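Local coordinates for quinone oxidoreductase (Thermus thermophilus, PDB 1IZ0), which probably catalyses the NADPH-dependent reduction of quinones, as a zinc-free member of the medium-chain dehydrogenase/reductase superfamily, at residues V5-L13 and H42-L50; A142-G150 and F260-P271. All coordinates share one frame; numbering follows the deposited sequence.

Contact 1: V5-L13 and H42-L50; sequences VLKRLGGPL and HLMRLGAYL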
loop_
_atom_site.group_PDB
_atom_site.type_symbol
_atom_site.label_atom_id
_atom_site.label_comp_id
_atom_site.label_asym_id
_atom_site.label_seq_id
_atom_site.Cartn_x
_atom_site.Cartn_y
_atom_site.Cartn_z
ATOM N N VAL A 5 1.935 18.811 -12.610
ATOM C CA VAL A 5 2.370 19.603 -11.476
ATOM C C VAL A 5 1.183 20.148 -10.710
ATOM O O VAL A 5 0.191 20.577 -11.301
ATOM C CB VAL A 5 3.253 20.781 -11.933
ATOM C CG1 VAL A 5 3.746 21.566 -10.721
ATOM C CG2 VAL A 5 4.435 20.256 -12.732
ATOM N N LEU A 6 1.291 20.114 -9.389
ATOM C CA LEU A 6 0.249 20.620 -8.506
ATOM C C LEU A 6 0.806 21.934 -7.957
ATOM O O LEU A 6 1.760 21.933 -7.181
ATOM C CB LEU A 6 -0.001 19.606 -7.382
ATOM C CG LEU A 6 -1.189 19.697 -6.406
ATOM C CD1 LEU A 6 -0.810 20.528 -5.215
ATOM C CD2 LEU A 6 -2.419 20.242 -7.106
ATOM N N LYS A 7 0.231 23.054 -8.385
ATOM C CA LYS A 7 0.699 24.363 -7.938
ATOM C C LYS A 7 0.052 24.862 -6.652
ATOM O O LYS A 7 0.582 25.753 -5.988
ATOM C CB LYS A 7 0.513 25.387 -9.063
ATOM C CG LYS A 7 1.428 25.109 -10.251
ATOM C CD LYS A 7 1.221 26.084 -11.396
ATOM C CE LYS A 7 2.188 25.780 -12.534
ATOM N NZ LYS A 7 1.956 26.665 -13.711
ATOM N N ARG A 8 -1.089 24.288 -6.289
ATOM C CA ARG A 8 -1.768 24.697 -5.065
ATOM C C ARG A 8 -2.452 23.513 -4.393
ATOM O O ARG A 8 -3.104 22.700 -5.054
ATOM C CB ARG A 8 -2.825 25.777 -5.355
ATOM C CG ARG A 8 -2.302 27.071 -5.985
ATOM C CD ARG A 8 -3.419 28.109 -6.093
ATOM N NE ARG A 8 -4.570 27.572 -6.815
ATOM C CZ ARG A 8 -4.613 27.404 -8.134
ATOM N NH1 ARG A 8 -3.569 27.745 -8.882
ATOM N NH2 ARG A 8 -5.688 26.874 -8.700
ATOM N N LEU A 9 -2.299 23.417 -3.077
ATOM C CA LEU A 9 -2.941 22.351 -2.328
ATOM C C LEU A 9 -4.442 22.506 -2.545
ATOM O O LEU A 9 -4.969 23.620 -2.515
ATOM C CB LEU A 9 -2.600 22.483 -0.840
ATOM C CG LEU A 9 -1.465 21.619 -0.268
ATOM C CD1 LEU A 9 -0.422 21.318 -1.310
ATOM C CD2 LEU A 9 -0.856 22.327 0.931
ATOM N N GLY A 10 -5.127 21.396 -2.783
ATOM C CA GLY A 10 -6.560 21.462 -3.004
ATOM C C GLY A 10 -6.899 21.992 -4.385
ATOM O O GLY A 10 -8.072 22.122 -4.733
ATOM N N GLY A 11 -5.872 22.298 -5.172
ATOM C CA GLY A 11 -6.088 22.810 -6.514
ATOM C C GLY A 11 -6.026 21.713 -7.571
ATOM O O GLY A 11 -5.875 20.531 -7.240
ATOM N N PRO A 12 -6.124 22.074 -8.861
ATOM C CA PRO A 12 -6.080 21.090 -9.947
ATOM C C PRO A 12 -4.656 20.785 -10.387
ATOM O O PRO A 12 -3.727 21.510 -10.048
ATOM C CB PRO A 12 -6.879 21.780 -11.046
ATOM C CG PRO A 12 -6.376 23.195 -10.926
ATOM C CD PRO A 12 -6.336 23.435 -9.403
ATOM N N LEU A 13 -4.493 19.715 -11.151
ATOM C CA LEU A 13 -3.181 19.328 -11.666
ATOM C C LEU A 13 -3.000 20.035 -13.000
ATOM O O LEU A 13 -3.984 20.396 -13.641
ATOM C CB LEU A 13 -3.126 17.817 -11.905
ATOM C CG LEU A 13 -3.236 16.895 -10.688
ATOM C CD1 LEU A 13 -3.356 15.455 -11.162
ATOM C CD2 LEU A 13 -2.014 17.069 -9.799
ATOM N N HIS A 42 -3.376 11.375 -2.526
ATOM C CA HIS A 42 -4.550 12.231 -2.450
ATOM C C HIS A 42 -4.455 13.171 -1.252
ATOM O O HIS A 42 -4.781 14.350 -1.362
ATOM C CB HIS A 42 -5.825 11.393 -2.349
ATOM C CG HIS A 42 -7.042 12.191 -1.997
ATOM N ND1 HIS A 42 -7.515 12.300 -0.705
ATOM C CD2 HIS A 42 -7.875 12.934 -2.766
ATOM C CE1 HIS A 42 -8.587 13.073 -0.695
ATOM N NE2 HIS A 42 -8.826 13.471 -1.932
ATOM N N LEU A 43 -3.999 12.653 -0.114
ATOM C CA LEU A 43 -3.873 13.470 1.091
ATOM C C LEU A 43 -2.790 14.530 0.951
ATOM O O LEU A 43 -2.899 15.622 1.509
ATOM C CB LEU A 43 -3.567 12.592 2.310
ATOM C CG LEU A 43 -4.695 11.648 2.729
ATOM C CD1 LEU A 43 -4.278 10.859 3.962
ATOM C CD2 LEU A 43 -5.957 12.460 3.016
HETATM N N MSE A 44 -1.741 14.209 0.207
HETATM C CA MSE A 44 -0.649 15.148 0.018
HETATM C C MSE A 44 -1.057 16.343 -0.831
HETATM O O MSE A 44 -0.488 17.422 -0.695
HETATM C CB MSE A 44 0.553 14.439 -0.604
HETATM C CG MSE A 44 1.690 14.247 0.376
HETATM SE SE MSE A 44 2.998 12.967 -0.235
HETATM C CE MSE A 44 3.606 13.900 -1.829
ATOM N N ARG A 45 -2.034 16.147 -1.714
ATOM C CA ARG A 45 -2.523 17.238 -2.559
ATOM C C ARG A 45 -3.331 18.211 -1.716
ATOM O O ARG A 45 -3.505 19.375 -2.082
ATOM C CB ARG A 45 -3.430 16.707 -3.673
ATOM C CG ARG A 45 -2.709 16.043 -4.802
ATOM C CD ARG A 45 -3.688 15.578 -5.868
ATOM N NE ARG A 45 -4.464 16.676 -6.447
ATOM C CZ ARG A 45 -5.140 16.572 -7.585
ATOM N NH1 ARG A 45 -5.125 15.426 -8.249
ATOM N NH2 ARG A 45 -5.831 17.605 -8.062
ATOM N N LEU A 46 -3.840 17.720 -0.591
ATOM C CA LEU A 46 -4.647 18.542 0.303
ATOM C C LEU A 46 -3.834 19.054 1.482
ATOM O O LEU A 46 -4.330 19.838 2.289
ATOM C CB LEU A 46 -5.839 17.738 0.828
ATOM C CG LEU A 46 -6.709 17.019 -0.204
ATOM C CD1 LEU A 46 -7.882 16.360 0.509
ATOM C CD2 LEU A 46 -7.207 18.004 -1.248
ATOM N N GLY A 47 -2.583 18.615 1.574
ATOM C CA GLY A 47 -1.733 19.033 2.671
ATOM C C GLY A 47 -2.200 18.387 3.962
ATOM O O GLY A 47 -1.987 18.921 5.055
ATOM N N ALA A 48 -2.832 17.223 3.834
ATOM C CA ALA A 48 -3.351 16.499 4.990
ATOM C C ALA A 48 -2.605 15.198 5.281
ATOM O O ALA A 48 -3.143 14.316 5.945
ATOM C CB ALA A 48 -4.830 16.205 4.784
ATOM N N TYR A 49 -1.371 15.074 4.799
ATOM C CA TYR A 49 -0.602 13.853 5.028
ATOM C C TYR A 49 0.537 14.045 6.036
ATOM O O TYR A 49 0.942 15.171 6.325
ATOM C CB TYR A 49 -0.036 13.340 3.700
ATOM C CG TYR A 49 0.533 11.940 3.771
ATOM C CD1 TYR A 49 1.834 11.672 3.344
ATOM C CD2 TYR A 49 -0.228 10.877 4.271
ATOM C CE1 TYR A 49 2.367 10.385 3.416
ATOM C CE2 TYR A 49 0.300 9.580 4.346
ATOM C CZ TYR A 49 1.598 9.347 3.917
ATOM O OH TYR A 49 2.132 8.081 3.991
ATOM N N LEU A 50 1.047 12.940 6.572
ATOM C CA LEU A 50 2.141 12.997 7.536
ATOM C C LEU A 50 3.298 13.825 6.980
ATOM O O LEU A 50 3.860 14.654 7.693
ATOM C CB LEU A 50 2.619 11.585 7.893
ATOM C CG LEU A 50 1.638 10.699 8.672
ATOM C CD1 LEU A 50 1.232 11.407 9.956
ATOM C CD2 LEU A 50 0.413 10.398 7.827
HETATM O O HOH W 1 -5.574 18.993 -5.069
#
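Arg45 joins the end of helix 39-46 to the hairpin turn after strand 2-6 twice, once through its backbone and once through its side chain. Gly10 N, in a type II turn from Arg8 to Gly11, donates to Arg45 O at 2.7 Å, and Leu9 CA adds a CH...O contact to the same Arg45 O at 3.0 Å. In the other direction Arg45 NH2 gives Gly11 O a bond of 3.0 Å that lies in the planes of both the guanidinium and the carbonyl. A bend in the Arg45 side chain at chi3 (60°) turns the guanidinium toward Gly11 O. A water also donates to Gly11 O and accepts from Arg45 NE.

Van der Waals contacts surround these bonds. Leu13 lies over one face of the guanidinium, with CG 3.4 Å from Arg45 NH1, and the two side chains cross at about a right angle. Leu9 CD2 rests 3.8 Å from Gly47 CA, where the positive phi of Gly47 closes the helix in a Schellman motif.

Arg45 NH1 has a salt bridge to Glu283, which also accepts from Leu13 N. The charge is thus probably neutralised locally, leaving the guanidinium held by the in-plane bond to Gly11 O, the salt bridge and the leucine over one face.

Contact 2: A142-G150 and F260-P271; sequences AVQVARAMG and FLLPRLGRELRP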
loop_
_atom_site.group_PDB
_atom_site.type_symbol
_atom_site.label_atom_id
_atom_site.label_comp_id
_atom_site.label_asym_id
_atom_site.label_seq_id
_atom_site.Cartn_x
_atom_site.Cartn_y
_atom_site.Cartn_z
ATOM N N ALA A 142 -2.197 -7.524 1.516
ATOM C CA ALA A 142 -2.157 -8.038 2.884
ATOM C C ALA A 142 -2.555 -9.501 2.967
ATOM O O ALA A 142 -1.909 -10.289 3.665
ATOM C CB ALA A 142 -3.057 -7.202 3.787
ATOM N N VAL A 143 -3.621 -9.867 2.262
ATOM C CA VAL A 143 -4.087 -11.247 2.281
ATOM C C VAL A 143 -3.008 -12.186 1.756
ATOM O O VAL A 143 -2.723 -13.222 2.362
ATOM C CB VAL A 143 -5.372 -11.425 1.436
ATOM C CG1 VAL A 143 -5.773 -12.900 1.392
ATOM C CG2 VAL A 143 -6.507 -10.598 2.041
ATOM N N GLN A 144 -2.403 -11.820 0.632
ATOM C CA GLN A 144 -1.362 -12.647 0.036
ATOM C C GLN A 144 -0.135 -12.764 0.932
ATOM O O GLN A 144 0.422 -13.849 1.092
ATOM C CB GLN A 144 -0.940 -12.076 -1.320
ATOM C CG GLN A 144 -2.026 -12.129 -2.386
ATOM C CD GLN A 144 -1.535 -11.632 -3.728
ATOM O OE1 GLN A 144 -0.686 -12.256 -4.354
ATOM N NE2 GLN A 144 -2.062 -10.498 -4.174
ATOM N N VAL A 145 0.295 -11.643 1.509
ATOM C CA VAL A 145 1.468 -11.657 2.372
ATOM C C VAL A 145 1.206 -12.460 3.644
ATOM O O VAL A 145 2.036 -13.273 4.051
ATOM C CB VAL A 145 1.897 -10.228 2.734
ATOM C CG1 VAL A 145 3.074 -10.266 3.698
ATOM C CG2 VAL A 145 2.271 -9.474 1.467
ATOM N N ALA A 146 0.048 -12.242 4.260
ATOM C CA ALA A 146 -0.308 -12.966 5.468
ATOM C C ALA A 146 -0.320 -14.459 5.170
ATOM O O ALA A 146 0.148 -15.263 5.977
ATOM C CB ALA A 146 -1.677 -12.518 5.965
ATOM N N ARG A 147 -0.856 -14.832 4.012
ATOM C CA ARG A 147 -0.908 -16.244 3.623
ATOM C C ARG A 147 0.494 -16.833 3.515
ATOM O O ARG A 147 0.756 -17.924 4.027
ATOM C CB ARG A 147 -1.621 -16.406 2.278
ATOM C CG ARG A 147 -3.133 -16.313 2.349
ATOM C CD ARG A 147 -3.739 -17.680 2.614
ATOM N NE ARG A 147 -3.342 -18.223 3.909
ATOM C CZ ARG A 147 -3.415 -19.512 4.225
ATOM N NH1 ARG A 147 -3.866 -20.389 3.336
ATOM N NH2 ARG A 147 -3.036 -19.924 5.430
ATOM N N ALA A 148 1.389 -16.109 2.845
ATOM C CA ALA A 148 2.769 -16.555 2.670
ATOM C C ALA A 148 3.486 -16.671 4.011
ATOM O O ALA A 148 4.477 -17.392 4.134
ATOM C CB ALA A 148 3.521 -15.584 1.778
HETATM N N MSE A 149 2.993 -15.945 5.010
HETATM C CA MSE A 149 3.602 -15.980 6.331
HETATM C C MSE A 149 2.954 -17.081 7.151
HETATM O O MSE A 149 3.287 -17.281 8.318
HETATM C CB MSE A 149 3.453 -14.620 7.018
HETATM C CG MSE A 149 4.245 -13.509 6.334
HETATM SE SE MSE A 149 4.085 -11.775 7.196
HETATM C CE MSE A 149 5.160 -12.161 8.769
ATOM N N GLY A 150 2.028 -17.803 6.521
ATOM C CA GLY A 150 1.344 -18.899 7.189
ATOM C C GLY A 150 0.229 -18.485 8.130
ATOM O O GLY A 150 -0.154 -19.249 9.019
ATOM N N PHE A 260 12.289 -11.475 1.686
ATOM C CA PHE A 260 11.129 -12.346 1.804
ATOM C C PHE A 260 10.134 -12.133 0.674
ATOM O O PHE A 260 9.565 -13.089 0.154
ATOM C CB PHE A 260 10.446 -12.113 3.150
ATOM C CG PHE A 260 9.172 -12.887 3.329
ATOM C CD1 PHE A 260 7.968 -12.392 2.847
ATOM C CD2 PHE A 260 9.177 -14.112 3.982
ATOM C CE1 PHE A 260 6.787 -13.101 3.011
ATOM C CE2 PHE A 260 7.999 -14.829 4.150
ATOM C CZ PHE A 260 6.799 -14.319 3.663
ATOM N N LEU A 261 9.936 -10.876 0.295
ATOM C CA LEU A 261 8.990 -10.523 -0.756
ATOM C C LEU A 261 9.452 -10.767 -2.201
ATOM O O LEU A 261 8.710 -11.343 -2.999
ATOM C CB LEU A 261 8.588 -9.055 -0.595
ATOM C CG LEU A 261 7.857 -8.681 0.701
ATOM C CD1 LEU A 261 7.747 -7.162 0.804
ATOM C CD2 LEU A 261 6.482 -9.322 0.731
ATOM N N LEU A 262 10.664 -10.331 -2.541
ATOM C CA LEU A 262 11.175 -10.489 -3.903
ATOM C C LEU A 262 11.177 -11.907 -4.472
ATOM O O LEU A 262 10.720 -12.127 -5.595
ATOM C CB LEU A 262 12.579 -9.900 -4.015
ATOM C CG LEU A 262 12.646 -8.381 -3.886
ATOM C CD1 LEU A 262 14.066 -7.917 -4.197
ATOM C CD2 LEU A 262 11.650 -7.742 -4.842
ATOM N N PRO A 263 11.697 -12.888 -3.723
ATOM C CA PRO A 263 11.682 -14.239 -4.296
ATOM C C PRO A 263 10.260 -14.729 -4.565
ATOM O O PRO A 263 10.061 -15.719 -5.265
ATOM C CB PRO A 263 12.382 -15.084 -3.224
ATOM C CG PRO A 263 13.333 -14.092 -2.581
ATOM C CD PRO A 263 12.466 -12.850 -2.465
ATOM N N ARG A 264 9.270 -14.040 -4.009
ATOM C CA ARG A 264 7.886 -14.451 -4.194
ATOM C C ARG A 264 7.111 -13.608 -5.208
ATOM O O ARG A 264 6.011 -13.977 -5.617
ATOM C CB ARG A 264 7.155 -14.414 -2.851
ATOM C CG ARG A 264 7.690 -15.376 -1.811
ATOM C CD ARG A 264 6.907 -15.229 -0.514
ATOM N NE ARG A 264 7.124 -16.356 0.390
ATOM C CZ ARG A 264 8.246 -16.569 1.069
ATOM N NH1 ARG A 264 9.276 -15.728 0.961
ATOM N NH2 ARG A 264 8.339 -17.635 1.851
ATOM N N LEU A 265 7.686 -12.480 -5.609
ATOM C CA LEU A 265 7.036 -11.577 -6.549
ATOM C C LEU A 265 6.896 -12.213 -7.921
ATOM O O LEU A 265 7.887 -12.606 -8.542
ATOM C CB LEU A 265 7.845 -10.289 -6.688
ATOM C CG LEU A 265 7.113 -8.946 -6.797
ATOM C CD1 LEU A 265 8.064 -7.940 -7.445
ATOM C CD2 LEU A 265 5.837 -9.070 -7.606
ATOM N N GLY A 266 5.660 -12.286 -8.398
ATOM C CA GLY A 266 5.411 -12.867 -9.701
ATOM C C GLY A 266 5.079 -14.334 -9.575
ATOM O O GLY A 266 4.734 -14.985 -10.560
ATOM N N ARG A 267 5.181 -14.853 -8.356
ATOM C CA ARG A 267 4.896 -16.258 -8.099
ATOM C C ARG A 267 3.735 -16.353 -7.115
ATOM O O ARG A 267 2.579 -16.254 -7.524
ATOM C CB ARG A 267 6.159 -16.958 -7.575
ATOM C CG ARG A 267 7.227 -17.149 -8.669
ATOM C CD ARG A 267 8.565 -17.680 -8.132
ATOM N NE ARG A 267 8.426 -18.991 -7.500
ATOM C CZ ARG A 267 8.114 -20.110 -8.147
ATOM N NH1 ARG A 267 7.909 -20.094 -9.457
ATOM N NH2 ARG A 267 7.996 -21.247 -7.481
ATOM N N GLU A 268 3.997 -16.542 -5.829
ATOM C CA GLU A 268 2.858 -16.594 -4.927
ATOM C C GLU A 268 2.334 -15.187 -4.622
ATOM O O GLU A 268 1.199 -15.022 -4.189
ATOM C CB GLU A 268 3.181 -17.358 -3.631
ATOM C CG GLU A 268 4.580 -17.213 -3.101
ATOM C CD GLU A 268 5.552 -18.176 -3.755
ATOM O OE1 GLU A 268 6.422 -17.705 -4.518
ATOM O OE2 GLU A 268 5.441 -19.401 -3.501
ATOM N N LEU A 269 3.152 -14.169 -4.861
ATOM C CA LEU A 269 2.708 -12.802 -4.619
ATOM C C LEU A 269 2.437 -12.114 -5.951
ATOM O O LEU A 269 3.364 -11.825 -6.717
ATOM C CB LEU A 269 3.755 -12.018 -3.824
ATOM C CG LEU A 269 4.067 -12.586 -2.434
ATOM C CD1 LEU A 269 5.040 -11.670 -1.697
ATOM C CD2 LEU A 269 2.772 -12.733 -1.636
ATOM N N ARG A 270 1.160 -11.863 -6.228
ATOM C CA ARG A 270 0.770 -11.217 -7.473
ATOM C C ARG A 270 -0.049 -9.960 -7.200
ATOM O O ARG A 270 -1.255 -10.036 -6.936
ATOM C CB ARG A 270 -0.051 -12.185 -8.343
ATOM C CG ARG A 270 0.647 -13.509 -8.706
ATOM C CD ARG A 270 1.921 -13.272 -9.517
ATOM N NE ARG A 270 1.672 -12.557 -10.768
ATOM C CZ ARG A 270 1.222 -13.119 -11.891
ATOM N NH1 ARG A 270 0.970 -14.425 -11.938
ATOM N NH2 ARG A 270 1.019 -12.371 -12.972
ATOM N N PRO A 271 0.595 -8.785 -7.257
ATOM C CA PRO A 271 -0.079 -7.504 -7.020
ATOM C C PRO A 271 -1.327 -7.395 -7.896
ATOM O O PRO A 271 -1.284 -7.725 -9.086
ATOM C CB PRO A 271 0.977 -6.477 -7.419
ATOM C CG PRO A 271 2.272 -7.194 -7.122
ATOM C CD PRO A 271 2.003 -8.578 -7.640
#
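Arg270 N donates to Gln144 OE1 at 2.7 Å in a nearly straight bond (169°) that lies in the amide plane and uses a lone pair of the oxygen. The same amide answers with its other end: Gln144 NE2 donates to Arg270 O at 2.9 Å, approaching from above the plane of that carbonyl. One side-chain amide thus pairs with both the N-H and the C=O of a single residue. With CG anti to the carbonyl carbon (chi1 -66°) and the chain extended beyond it, Gln144 reaches from helix 137-148 to the 268-271 backbone. Shortening Gln144 to an alanine removes both amide ends, and Arg270 N and Arg270 O would probably lose these partners, leaving the backbone before Pro271 freer to shift. The Arg270 side chain leads away instead, to a salt bridge with Glu103.

Nearer the helix, Leu269 CD2 packs 3.8 Å from Gln144 CB, while Val145 CG2 meets Leu261 CD2 more loosely at 4.3 Å. At the helix end, Phe260 presents CZ to Met149 CG at 3.8 Å, and Ala148 O lies at the edge of its ring. Arg264 places NH1 over a face of that ring and bonds in plane to Phe260 O at 2.8 Å, while its NE lies 3.9 Å from Ala148 CB.

Helix 137-148 follows strand 128-131 and flanks the parallel six-stranded sheet. The contact therefore ties the first helix of a Rossmann fold to the chain returning from that domain toward strand 273-278, as is consistent with the two-domain medium-chain reductases.

The two contacts illustrate how one chain is fastened at separate points of a two-domain enzyme. Contact 1 joins a hairpin to a helix of the GroES-like part, whereas contact 2 lies where the Rossmann domain hands the chain back; they sit on opposite sides of the chain's centre, with centres 32 Å apart and nearest atoms about 16 Å apart. Neither contains a residue seen to bind NADPH, yet both lie near such residues. The side chain of Leu46 in contact 1 is about 7 Å from that of Phe39, and the side chain of Pro271 in contact 2 is about 8 Å from that of Ala137. Leu244, a further NADPH-binding residue, lies about 11 Å from Met44 and about 9 Å from Leu261, side chain to side chain.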